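Local coordinates for protein tumor necrosis factor ligand superfamily member 13 (Mus musculus, PDB 1U5X) that binds the receptors TACI and BCMA as a homotrimeric cytokine and plays a role in regulating tumour cell growth, at residues A[8-13]-A[43-48]; A[39-42]-A[47-50]; A[59-64]-A[117-122]. One frame throughout, in Å; residues are numbered along the deposited sequence.

Contact 1. Residues A[8-13]-A[43-48]; sequences LHLVPV and DIVRVW
V45 meets L8 and L10 in a buried, wholly apolar contact between the two sheets of the TNF homology domain. No hydrogen bond links the strands: the closest CA atoms, those of L10 and V45, stand 9.7 Å apart, so side chains alone bridge the gap. V45 divides its two methyls between two leucines. With CG1 anti to the backbone N (chi1 -176°), CG2 is left beside that nitrogen, and the fork opens toward both partners. CG2 faces L10 tip to tip, 3.7 Å from L10 CD1. On the other branch V45 CG1 lies 4.2 Å from L8 CD2, a looser touch in which the two side chains run past each other in opposite senses. L8 and L10 are alternate residues on one strand and point into the sandwich together, where L8 also packs on L38 and L10 on A40. H9, between them, points to the other side: its ND1 is hydrogen-bonded to Y56 OH, and its ring meets F134 of its own chain and F107 of a second subunit. L8 and L10 thus face the core and H9 the trimer interface. Backbone bonds to strands 24-34 and 134-139 fix that strand in the inner sheet, while V45 comes from the outer one. Such facing of two antiparallel sheets is characteristic of the TNF-family jelly roll.

Contact 2. Residues A[39-42]-A[47-50]; sequences EAQG and VWDT
E39, on strand 38-41, reaches the indole of W48, which stands just past the end of the partner strand 44-47. E39 CG is trans to N (chi1 -168°) and the chain stays extended, which carries its carboxylate out beside the indole. E39 OE1 lies in the ring plane at the edge and accepts a weak hydrogen bond from W48 NE1, 3.3 Å long and bent to 146° at the hydrogen. The carboxylate is turned 52° from the indole plane, so oxygen meets ring edge without the two flat groups stacking. OE1 is also 3.7 Å from W48 CZ2, and E39 CB approaches W48 NE1 to the same distance, so the aliphatic root of the glutamate shares in the packing. A40 turns to the other side of the strand. Q41 comes back to the surface side. Its NE2 stands near the indole plane, 4.3 Å from W48 CZ2, and gives a second weak hydrogen bond of 3.3 Å to E39 OE1. G42 follows with a positive phi as the chain enters the turn to the next strand. R46 lies over one face of the indole through its CB, and its guanidinium has W48 CH2 against one face, offset toward the rim. Backbone bonds of E39 to R46 and of W48 to G37 hold the two strands as an antiparallel hairpin. One carboxylate oxygen therefore gathers two N-H donors, both at poor angles; their combined pull would probably favour a charged E39, while each weak bond alone probably adds little on this exposed surface.

Contact 3. Residues A[59-64]-A[117-122]; sequences VLFHDV and VKIPRA
The ring of F61 has V59 CG1 on one face, 3.5 Å above the plane and offset toward the rim, while I119 CG2 comes in at its edge, close to the ring plane. That methyl is 3.9 Å from F61 CE1. I119 CG1 sits almost as near, 4.0 Å from the same CE1, so the two branches of the isoleucine both bear on F61 CE1 as the side chains pass in opposite directions. The isoleucine's chi1 of -66° sets CG1 beside the backbone nitrogen and CG2 anti to it. From CG1 the chain goes on to CD1, which touches V59 CG2 at 4.4 Å. I119 thus spans both V59 and F61, alternate residues that point the same way from strand 51-61. L60, between them, packs on I87 of a second subunit. V59 pairs by backbone bonds with C101, partner of C86 in the disulfide, whereas K118 pairs with V71, so the facing strands belong to opposite sheets of the sandwich. After I119 comes an inverse gamma turn centred on P120, and D63 OD2 accepts a hydrogen bond from K125 N. With no polar atom joining the two segments, cohesion here rests on shape and burial: edge contact on the phenyl and a long methyl-methyl contact, without directional bonds.

Overall arrangement
Contacts 1 and 3 are buried and apolar, each joining an inner-sheet strand to an outer-sheet strand of the jelly roll, on opposite sides of the chain's centre and about 18 Å apart between centres. Contact 2 is at the surface and polar, and it joins strand 38-41 to the loop just after its hairpin partner 44-47. It adjoins contact 1 directly: V47 and W48 belong to both, and residues of the two pack on each other. The hairpin and the residue after it therefore offer V45 inward and E39, Q41 and W48 outward. Strands 44-47 and 114-119 are neighbours in the outer sheet, which links contact 1 to contact 3 without their touching.

Contact 1. Residues A[8-13]-A[43-48]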
ATOM      1  N   LEU A   8      11.963  -7.648   7.392  1.00 14.20           N
ATOM      2  CA  LEU A   8      11.495  -7.611   8.800  1.00 14.55           C
ATOM      3  C   LEU A   8      10.036  -7.242   8.820  1.00 15.22           C
ATOM      4  O   LEU A   8       9.676  -6.230   8.299  1.00 18.58           O
ATOM      5  CB  LEU A   8      12.318  -6.599   9.629  1.00 19.80           C
ATOM      6  CG  LEU A   8      12.035  -6.487  11.127  1.00 23.23           C
ATOM      7  CD1 LEU A   8      12.368  -7.752  11.850  1.00 19.08           C
ATOM      8  CD2 LEU A   8      12.814  -5.284  11.711  1.00 24.09           C
ATOM      9  N   HIS A   9       9.187  -8.086   9.413  1.00 16.73           N
ATOM     10  CA  HIS A   9       7.774  -7.799   9.564  1.00 15.45           C
ATOM     11  C   HIS A   9       7.493  -7.859  11.064  1.00 15.55           C
ATOM     12  O   HIS A   9       7.786  -8.850  11.722  1.00 15.62           O
ATOM     13  CB  HIS A   9       6.897  -8.789   8.799  1.00 16.03           C
ATOM     14  CG  HIS A   9       5.442  -8.449   8.808  1.00 14.61           C
ATOM     15  ND1 HIS A   9       4.876  -7.547   7.919  1.00 16.39           N
ATOM     16  CD2 HIS A   9       4.428  -8.901   9.588  1.00 18.77           C
ATOM     17  CE1 HIS A   9       3.568  -7.499   8.137  1.00 14.99           C
ATOM     18  NE2 HIS A   9       3.274  -8.303   9.147  1.00 17.02           N
ATOM     19  N   LEU A  10       6.925  -6.771  11.564  1.00 14.62           N
ATOM     20  CA  LEU A  10       6.699  -6.518  12.974  1.00 15.04           C
ATOM     21  C   LEU A  10       5.224  -6.282  13.258  1.00 13.34           C
ATOM     22  O   LEU A  10       4.494  -5.696  12.417  1.00 14.59           O
ATOM     23  CB  LEU A  10       7.431  -5.241  13.362  1.00 15.21           C
ATOM     24  CG  LEU A  10       8.919  -5.161  13.068  1.00 17.70           C
ATOM     25  CD1 LEU A  10       9.351  -3.700  13.014  1.00 24.95           C
ATOM     26  CD2 LEU A  10       9.692  -5.901  14.122  1.00 20.77           C
ATOM     27  N   VAL A  11       4.796  -6.737  14.426  1.00 13.14           N
ATOM     28  CA  VAL A  11       3.423  -6.558  14.877  1.00 15.65           C
ATOM     29  C   VAL A  11       3.413  -6.044  16.313  1.00 12.19           C
ATOM     30  O   VAL A  11       4.451  -6.047  16.984  1.00 16.25           O
ATOM     31  CB  VAL A  11       2.633  -7.878  14.757  1.00 15.82           C
ATOM     32  CG1 VAL A  11       2.623  -8.343  13.298  1.00 21.14           C
ATOM     33  CG2 VAL A  11       3.189  -8.935  15.670  1.00 16.43           C
ATOM     34  N   PRO A  12       2.273  -5.566  16.811  1.00 14.05           N
ATOM     35  CA  PRO A  12       2.255  -5.006  18.162  1.00 14.49           C
ATOM     36  C   PRO A  12       2.421  -6.021  19.300  1.00 17.04           C
ATOM     37  O   PRO A  12       1.962  -7.169  19.237  1.00 17.00           O
ATOM     38  CB  PRO A  12       0.878  -4.350  18.262  1.00 18.56           C
ATOM     39  CG  PRO A  12       0.411  -4.166  16.818  1.00 16.03           C
ATOM     40  CD  PRO A  12       0.967  -5.410  16.155  1.00 16.15           C
ATOM     41  N   VAL A  13       3.054  -5.550  20.361  1.00 17.44           N
ATOM     42  CA  VAL A  13       3.035  -6.245  21.645  1.00 17.11           C
ATOM     43  C   VAL A  13       2.103  -5.496  22.611  1.00 19.17           C
ATOM     44  O   VAL A  13       1.365  -6.104  23.383  1.00 23.73           O
ATOM     45  CB  VAL A  13       4.451  -6.430  22.252  1.00 20.18           C
ATOM     46  CG1 VAL A  13       5.394  -6.988  21.276  1.00 22.30           C
ATOM     47  CG2 VAL A  13       5.016  -5.172  22.829  1.00 27.23           C
ATOM     48  N   ASP A  43       9.764   0.382  20.982  1.00 16.09           N
ATOM     49  CA  ASP A  43       8.896   1.218  20.121  1.00 13.80           C
ATOM     50  C   ASP A  43       9.594   1.829  18.896  1.00 18.03           C
ATOM     51  O   ASP A  43       8.946   2.507  18.116  1.00 20.14           O
ATOM     52  CB  ASP A  43       8.108   2.283  20.921  1.00 17.66           C
ATOM     53  CG  ASP A  43       8.972   3.365  21.513  1.00 22.05           C
ATOM     54  OD1 ASP A  43      10.184   3.444  21.223  1.00 31.53           O
ATOM     55  OD2 ASP A  43       8.500   4.192  22.321  1.00 32.80           O
ATOM     56  N   ILE A  44      10.886   1.539  18.712  1.00 14.59           N
ATOM     57  CA  ILE A  44      11.637   1.976  17.529  1.00 14.46           C
ATOM     58  C   ILE A  44      12.318   0.816  16.842  1.00 15.85           C
ATOM     59  O   ILE A  44      12.385  -0.278  17.370  1.00 14.46           O
ATOM     60  CB  ILE A  44      12.701   3.029  17.907  1.00 21.99           C
ATOM     61  CG1 ILE A  44      13.656   2.454  18.939  1.00 24.03           C
ATOM     62  CG2 ILE A  44      12.045   4.274  18.424  1.00 21.15           C
ATOM     63  CD1 ILE A  44      15.100   2.843  18.774  1.00 35.39           C
ATOM     64  N   VAL A  45      12.802   1.073  15.639  1.00 17.35           N
ATOM     65  CA  VAL A  45      13.574   0.104  14.862  1.00 15.66           C
ATOM     66  C   VAL A  45      14.934   0.731  14.541  1.00 13.94           C
ATOM     67  O   VAL A  45      15.017   1.863  14.081  1.00 14.64           O
ATOM     68  CB  VAL A  45      12.862  -0.334  13.570  1.00 17.82           C
ATOM     69  CG1 VAL A  45      13.682  -1.394  12.887  1.00 17.30           C
ATOM     70  CG2 VAL A  45      11.469  -0.849  13.864  1.00 19.84           C
ATOM     71  N   ARG A  46      16.005   0.017  14.854  1.00 13.35           N
ATOM     72  CA  ARG A  46      17.341   0.498  14.569  1.00 10.41           C
ATOM     73  C   ARG A  46      17.767  -0.042  13.222  1.00 15.68           C
ATOM     74  O   ARG A  46      17.487  -1.193  12.886  1.00 14.03           O
ATOM     75  CB  ARG A  46      18.309   0.063  15.647  1.00 14.56           C
ATOM     76  CG  ARG A  46      17.926   0.679  17.009  1.00 16.47           C
ATOM     77  CD  ARG A  46      18.951   1.421  17.717  1.00 29.10           C
ATOM     78  NE  ARG A  46      19.741   2.400  16.970  1.00 31.52           N
ATOM     79  CZ  ARG A  46      20.818   2.989  17.501  1.00 27.91           C
ATOM     80  NH1 ARG A  46      21.156   2.702  18.744  1.00 32.22           N
ATOM     81  NH2 ARG A  46      21.545   3.882  16.825  1.00 27.47           N
ATOM     82  N   VAL A  47      18.468   0.788  12.455  1.00 14.19           N
ATOM     83  CA  VAL A  47      19.021   0.373  11.169  1.00 13.71           C
ATOM     84  C   VAL A  47      20.510   0.217  11.349  1.00 15.14           C
ATOM     85  O   VAL A  47      21.197   1.156  11.741  1.00 12.66           O
ATOM     86  CB  VAL A  47      18.750   1.423  10.069  1.00 17.17           C
ATOM     87  CG1 VAL A  47      19.409   1.015   8.753  1.00 20.04           C
ATOM     88  CG2 VAL A  47      17.271   1.627   9.863  1.00 17.33           C
ATOM     89  N   TRP A  48      21.016  -0.978  11.109  1.00 13.42           N
ATOM     90  CA  TRP A  48      22.453  -1.193  11.158  1.00 11.46           C
ATOM     91  C   TRP A  48      23.131  -1.088   9.795  1.00 15.62           C
ATOM     92  O   TRP A  48      24.321  -0.762   9.730  1.00 21.77           O
ATOM     93  CB  TRP A  48      22.789  -2.528  11.830  1.00 13.39           C
ATOM     94  CG  TRP A  48      22.182  -2.672  13.214  1.00 12.48           C
ATOM     95  CD1 TRP A  48      21.383  -3.692  13.654  1.00 14.72           C
ATOM     96  CD2 TRP A  48      22.309  -1.765  14.325  1.00  8.49           C
ATOM     97  NE1 TRP A  48      21.011  -3.480  14.958  1.00 14.75           N
ATOM     98  CE2 TRP A  48      21.564  -2.310  15.400  1.00  5.86           C
ATOM     99  CE3 TRP A  48      22.943  -0.544  14.510  1.00 10.94           C
ATOM    100  CZ2 TRP A  48      21.450  -1.674  16.637  1.00 11.28           C
ATOM    101  CZ3 TRP A  48      22.858   0.073  15.761  1.00 14.66           C
ATOM    102  CH2 TRP A  48      22.098  -0.487  16.791  1.00 11.82           C
TER

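Contact 2. Residues A[39-42]-A[47-50]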
ATOM      1  N   GLU A  39      16.817  -3.991  13.460  1.00 17.30           N
ATOM      2  CA  GLU A  39      16.417  -4.533  14.767  1.00 16.09           C
ATOM      3  C   GLU A  39      15.324  -3.716  15.446  1.00 17.18           C
ATOM      4  O   GLU A  39      15.560  -2.561  15.803  1.00 16.04           O
ATOM      5  CB  GLU A  39      17.601  -4.578  15.721  1.00 15.84           C
ATOM      6  CG  GLU A  39      17.370  -5.399  17.006  1.00 20.53           C
ATOM      7  CD  GLU A  39      18.513  -5.300  18.005  1.00 20.59           C
ATOM      8  OE1 GLU A  39      19.467  -4.564  17.726  1.00 21.56           O
ATOM      9  OE2 GLU A  39      18.444  -5.935  19.085  1.00 24.95           O
ATOM     10  N   ALA A  40      14.204  -4.366  15.756  1.00 19.39           N
ATOM     11  CA  ALA A  40      13.200  -3.765  16.638  1.00 20.58           C
ATOM     12  C   ALA A  40      13.719  -3.708  18.079  1.00 16.82           C
ATOM     13  O   ALA A  40      14.208  -4.719  18.641  1.00 14.11           O
ATOM     14  CB  ALA A  40      11.876  -4.530  16.563  1.00 25.54           C
ATOM     15  N   GLN A  41      13.656  -2.513  18.666  1.00 15.04           N
ATOM     16  CA  GLN A  41      13.987  -2.297  20.069  1.00 18.71           C
ATOM     17  C   GLN A  41      12.821  -1.541  20.686  1.00 24.42           C
ATOM     18  O   GLN A  41      12.828  -0.303  20.741  1.00 18.70           O
ATOM     19  CB  GLN A  41      15.276  -1.478  20.241  1.00 18.90           C
ATOM     20  CG  GLN A  41      16.510  -2.084  19.563  1.00 22.19           C
ATOM     21  CD  GLN A  41      17.812  -1.427  20.003  1.00 24.15           C
ATOM     22  OE1 GLN A  41      17.839  -0.233  20.322  1.00 29.72           O
ATOM     23  NE2 GLN A  41      18.894  -2.203  20.025  1.00 22.09           N
ATOM     24  N   GLY A  42      11.790  -2.300  21.058  1.00 24.96           N
ATOM     25  CA  GLY A  42      10.629  -1.759  21.746  1.00 24.62           C
ATOM     26  C   GLY A  42       9.775  -0.935  20.808  1.00 17.24           C
ATOM     27  O   GLY A  42       9.147  -1.481  19.912  1.00 25.79           O
ATOM     28  N   VAL A  47      18.468   0.788  12.455  1.00 14.19           N
ATOM     29  CA  VAL A  47      19.021   0.373  11.169  1.00 13.71           C
ATOM     30  C   VAL A  47      20.510   0.217  11.349  1.00 15.14           C
ATOM     31  O   VAL A  47      21.197   1.156  11.741  1.00 12.66           O
ATOM     32  CB  VAL A  47      18.750   1.423  10.069  1.00 17.17           C
ATOM     33  CG1 VAL A  47      19.409   1.015   8.753  1.00 20.04           C
ATOM     34  CG2 VAL A  47      17.271   1.627   9.863  1.00 17.33           C
ATOM     35  N   TRP A  48      21.016  -0.978  11.109  1.00 13.42           N
ATOM     36  CA  TRP A  48      22.453  -1.193  11.158  1.00 11.46           C
ATOM     37  C   TRP A  48      23.131  -1.088   9.795  1.00 15.62           C
ATOM     38  O   TRP A  48      24.321  -0.762   9.730  1.00 21.77           O
ATOM     39  CB  TRP A  48      22.789  -2.528  11.830  1.00 13.39           C
ATOM     40  CG  TRP A  48      22.182  -2.672  13.214  1.00 12.48           C
ATOM     41  CD1 TRP A  48      21.383  -3.692  13.654  1.00 14.72           C
ATOM     42  CD2 TRP A  48      22.309  -1.765  14.325  1.00  8.49           C
ATOM     43  NE1 TRP A  48      21.011  -3.480  14.958  1.00 14.75           N
ATOM     44  CE2 TRP A  48      21.564  -2.310  15.400  1.00  5.86           C
ATOM     45  CE3 TRP A  48      22.943  -0.544  14.510  1.00 10.94           C
ATOM     46  CZ2 TRP A  48      21.450  -1.674  16.637  1.00 11.28           C
ATOM     47  CZ3 TRP A  48      22.858   0.073  15.761  1.00 14.66           C
ATOM     48  CH2 TRP A  48      22.098  -0.487  16.791  1.00 11.82           C
ATOM     49  N   ASP A  49      22.397  -1.363   8.730  1.00  9.67           N
ATOM     50  CA  ASP A  49      22.961  -1.457   7.396  1.00 16.68           C
ATOM     51  C   ASP A  49      22.446  -0.358   6.488  1.00 14.91           C
ATOM     52  O   ASP A  49      21.253  -0.274   6.219  1.00 17.01           O
ATOM     53  CB  ASP A  49      22.624  -2.815   6.771  1.00 20.83           C
ATOM     54  CG  ASP A  49      23.291  -3.022   5.397  1.00 34.56           C
ATOM     55  OD1 ASP A  49      24.073  -2.152   4.937  1.00 43.46           O
ATOM     56  OD2 ASP A  49      23.107  -4.040   4.703  1.00 42.04           O
ATOM     57  N   THR A  50      23.364   0.459   5.980  1.00 13.24           N
ATOM     58  CA  THR A  50      22.963   1.464   5.022  1.00 14.54           C
ATOM     59  C   THR A  50      22.373   0.790   3.803  1.00  9.47           C
ATOM     60  O   THR A  50      22.925  -0.183   3.310  1.00 17.14           O
ATOM     61  CB  THR A  50      24.156   2.265   4.603  1.00 14.57           C
ATOM     62  OG1 THR A  50      24.647   3.010   5.721  1.00 15.34           O
ATOM     63  CG2 THR A  50      23.766   3.325   3.561  1.00 14.50           C
TER

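Contact 3. Residues A[59-64]-A[117-122]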
ATOM      1  N   VAL A  59      -1.825   0.985  10.342  1.00 14.48           N
ATOM      2  CA  VAL A  59      -2.420   1.078  11.671  1.00 12.58           C
ATOM      3  C   VAL A  59      -3.926   0.974  11.541  1.00 15.13           C
ATOM      4  O   VAL A  59      -4.551   1.617  10.679  1.00 13.71           O
ATOM      5  CB  VAL A  59      -2.001   2.382  12.410  1.00 12.63           C
ATOM      6  CG1 VAL A  59      -2.670   2.437  13.795  1.00 13.83           C
ATOM      7  CG2 VAL A  59      -0.481   2.513  12.513  1.00 17.32           C
ATOM      8  N   LEU A  60      -4.522   0.162  12.414  1.00 13.70           N
ATOM      9  CA  LEU A  60      -5.961  -0.012  12.468  1.00 14.89           C
ATOM     10  C   LEU A  60      -6.548   0.861  13.581  1.00 16.37           C
ATOM     11  O   LEU A  60      -6.222   0.677  14.742  1.00 14.51           O
ATOM     12  CB  LEU A  60      -6.287  -1.484  12.711  1.00 17.16           C
ATOM     13  CG  LEU A  60      -7.734  -1.828  13.037  1.00 20.42           C
ATOM     14  CD1 LEU A  60      -8.634  -1.188  11.985  1.00 18.81           C
ATOM     15  CD2 LEU A  60      -7.905  -3.378  13.117  1.00 23.89           C
ATOM     16  N   PHE A  61      -7.368   1.837  13.219  1.00 12.13           N
ATOM     17  CA  PHE A  61      -7.902   2.789  14.227  1.00 14.15           C
ATOM     18  C   PHE A  61      -9.360   2.515  14.574  1.00 14.33           C
ATOM     19  O   PHE A  61     -10.156   2.185  13.683  1.00 16.11           O
ATOM     20  CB  PHE A  61      -7.792   4.207  13.678  1.00 11.80           C
ATOM     21  CG  PHE A  61      -6.386   4.659  13.428  1.00 12.14           C
ATOM     22  CD1 PHE A  61      -5.632   5.255  14.445  1.00 18.66           C
ATOM     23  CD2 PHE A  61      -5.840   4.568  12.166  1.00 14.32           C
ATOM     24  CE1 PHE A  61      -4.339   5.699  14.193  1.00 16.87           C
ATOM     25  CE2 PHE A  61      -4.569   5.009  11.918  1.00 19.41           C
ATOM     26  CZ  PHE A  61      -3.816   5.587  12.926  1.00 18.62           C
ATOM     27  N   HIS A  62      -9.729   2.730  15.846  1.00 18.90           N
ATOM     28  CA  HIS A  62     -11.108   2.557  16.322  1.00 20.60           C
ATOM     29  C   HIS A  62     -11.727   3.851  16.881  1.00 20.65           C
ATOM     30  O   HIS A  62     -12.865   3.836  17.343  1.00 22.11           O
ATOM     31  CB  HIS A  62     -11.164   1.440  17.378  1.00 20.49           C
ATOM     32  N   ASP A  63     -10.995   4.962  16.808  1.00 22.86           N
ATOM     33  CA  ASP A  63     -11.437   6.240  17.363  1.00 27.05           C
ATOM     34  C   ASP A  63     -12.627   6.847  16.642  1.00 27.62           C
ATOM     35  O   ASP A  63     -12.702   6.846  15.409  1.00 22.50           O
ATOM     36  CB  ASP A  63     -10.309   7.272  17.335  1.00 29.77           C
ATOM     37  CG  ASP A  63      -9.338   7.103  18.480  1.00 31.62           C
ATOM     38  OD1 ASP A  63      -9.799   6.806  19.597  1.00 42.77           O
ATOM     39  OD2 ASP A  63      -8.110   7.280  18.384  1.00 38.35           O
ATOM     40  N   VAL A  64     -13.523   7.406  17.444  1.00 28.96           N
ATOM     41  CA  VAL A  64     -14.679   8.142  16.961  1.00 31.18           C
ATOM     42  C   VAL A  64     -14.244   9.576  16.584  1.00 31.34           C
ATOM     43  O   VAL A  64     -13.299  10.115  17.164  1.00 34.69           O
ATOM     44  CB  VAL A  64     -15.826   8.105  18.031  1.00 30.49           C
ATOM     45  CG1 VAL A  64     -15.490   8.920  19.302  1.00 32.62           C
ATOM     46  CG2 VAL A  64     -17.154   8.563  17.454  1.00 33.13           C
ATOM     47  N   VAL A 117       7.431   5.146  14.546  1.00 16.78           N
ATOM     48  CA  VAL A 117       6.039   5.204  14.054  1.00 16.82           C
ATOM     49  C   VAL A 117       5.228   5.834  15.166  1.00 19.81           C
ATOM     50  O   VAL A 117       5.131   5.265  16.256  1.00 20.20           O
ATOM     51  CB  VAL A 117       5.490   3.804  13.666  1.00 19.70           C
ATOM     52  CG1 VAL A 117       4.061   3.896  13.146  1.00 20.66           C
ATOM     53  CG2 VAL A 117       6.343   3.162  12.616  1.00 25.09           C
ATOM     54  N   LYS A 118       4.725   7.050  14.938  1.00 15.03           N
ATOM     55  CA  LYS A 118       4.008   7.803  15.971  1.00 16.42           C
ATOM     56  C   LYS A 118       2.615   8.168  15.491  1.00 17.48           C
ATOM     57  O   LYS A 118       2.421   8.511  14.308  1.00 15.21           O
ATOM     58  CB  LYS A 118       4.772   9.092  16.362  1.00 13.74           C
ATOM     59  CG  LYS A 118       6.133   8.824  16.981  1.00 19.61           C
ATOM     60  CD  LYS A 118       6.870  10.121  17.370  1.00 20.28           C
ATOM     61  CE  LYS A 118       7.944   9.849  18.398  1.00 22.01           C
ATOM     62  NZ  LYS A 118       8.642  11.083  18.812  1.00 21.54           N
ATOM     63  N   ILE A 119       1.656   8.061  16.408  1.00 16.41           N
ATOM     64  CA  ILE A 119       0.303   8.563  16.222  1.00 17.29           C
ATOM     65  C   ILE A 119       0.115   9.798  17.108  1.00 18.72           C
ATOM     66  O   ILE A 119       0.191   9.696  18.326  1.00 16.29           O
ATOM     67  CB  ILE A 119      -0.731   7.452  16.568  1.00 15.59           C
ATOM     68  CG1 ILE A 119      -0.650   6.294  15.577  1.00 17.31           C
ATOM     69  CG2 ILE A 119      -2.147   8.028  16.511  1.00 14.02           C
ATOM     70  CD1 ILE A 119       0.475   5.295  15.745  1.00 15.77           C
ATOM     71  N   PRO A 120      -0.099  10.967  16.518  1.00 20.37           N
ATOM     72  CA  PRO A 120      -0.123  12.227  17.282  1.00 22.65           C
ATOM     73  C   PRO A 120      -1.417  12.519  18.059  1.00 20.21           C
ATOM     74  O   PRO A 120      -1.962  13.630  17.984  1.00 21.50           O
ATOM     75  CB  PRO A 120       0.132  13.280  16.198  1.00 24.29           C
ATOM     76  CG  PRO A 120      -0.484  12.706  14.991  1.00 23.00           C
ATOM     77  CD  PRO A 120      -0.270  11.209  15.078  1.00 24.15           C
ATOM     78  N   ARG A 121      -1.899  11.534  18.809  1.00 18.46           N
ATOM     79  CA  ARG A 121      -2.995  11.734  19.752  1.00 24.00           C
ATOM     80  C   ARG A 121      -2.719  10.930  21.009  1.00 23.49           C
ATOM     81  O   ARG A 121      -2.042   9.896  20.971  1.00 27.00           O
ATOM     82  CB  ARG A 121      -4.324  11.323  19.144  1.00 24.49           C
ATOM     83  N   ALA A 122      -3.257  11.417  22.113  1.00 21.35           N
ATOM     84  CA  ALA A 122      -3.074  10.791  23.411  1.00 22.75           C
ATOM     85  C   ALA A 122      -3.915   9.529  23.478  1.00 23.86           C
ATOM     86  O   ALA A 122      -5.071   9.533  23.038  1.00 21.17           O
ATOM     87  CB  ALA A 122      -3.499  11.754  24.511  1.00 22.71           C
TER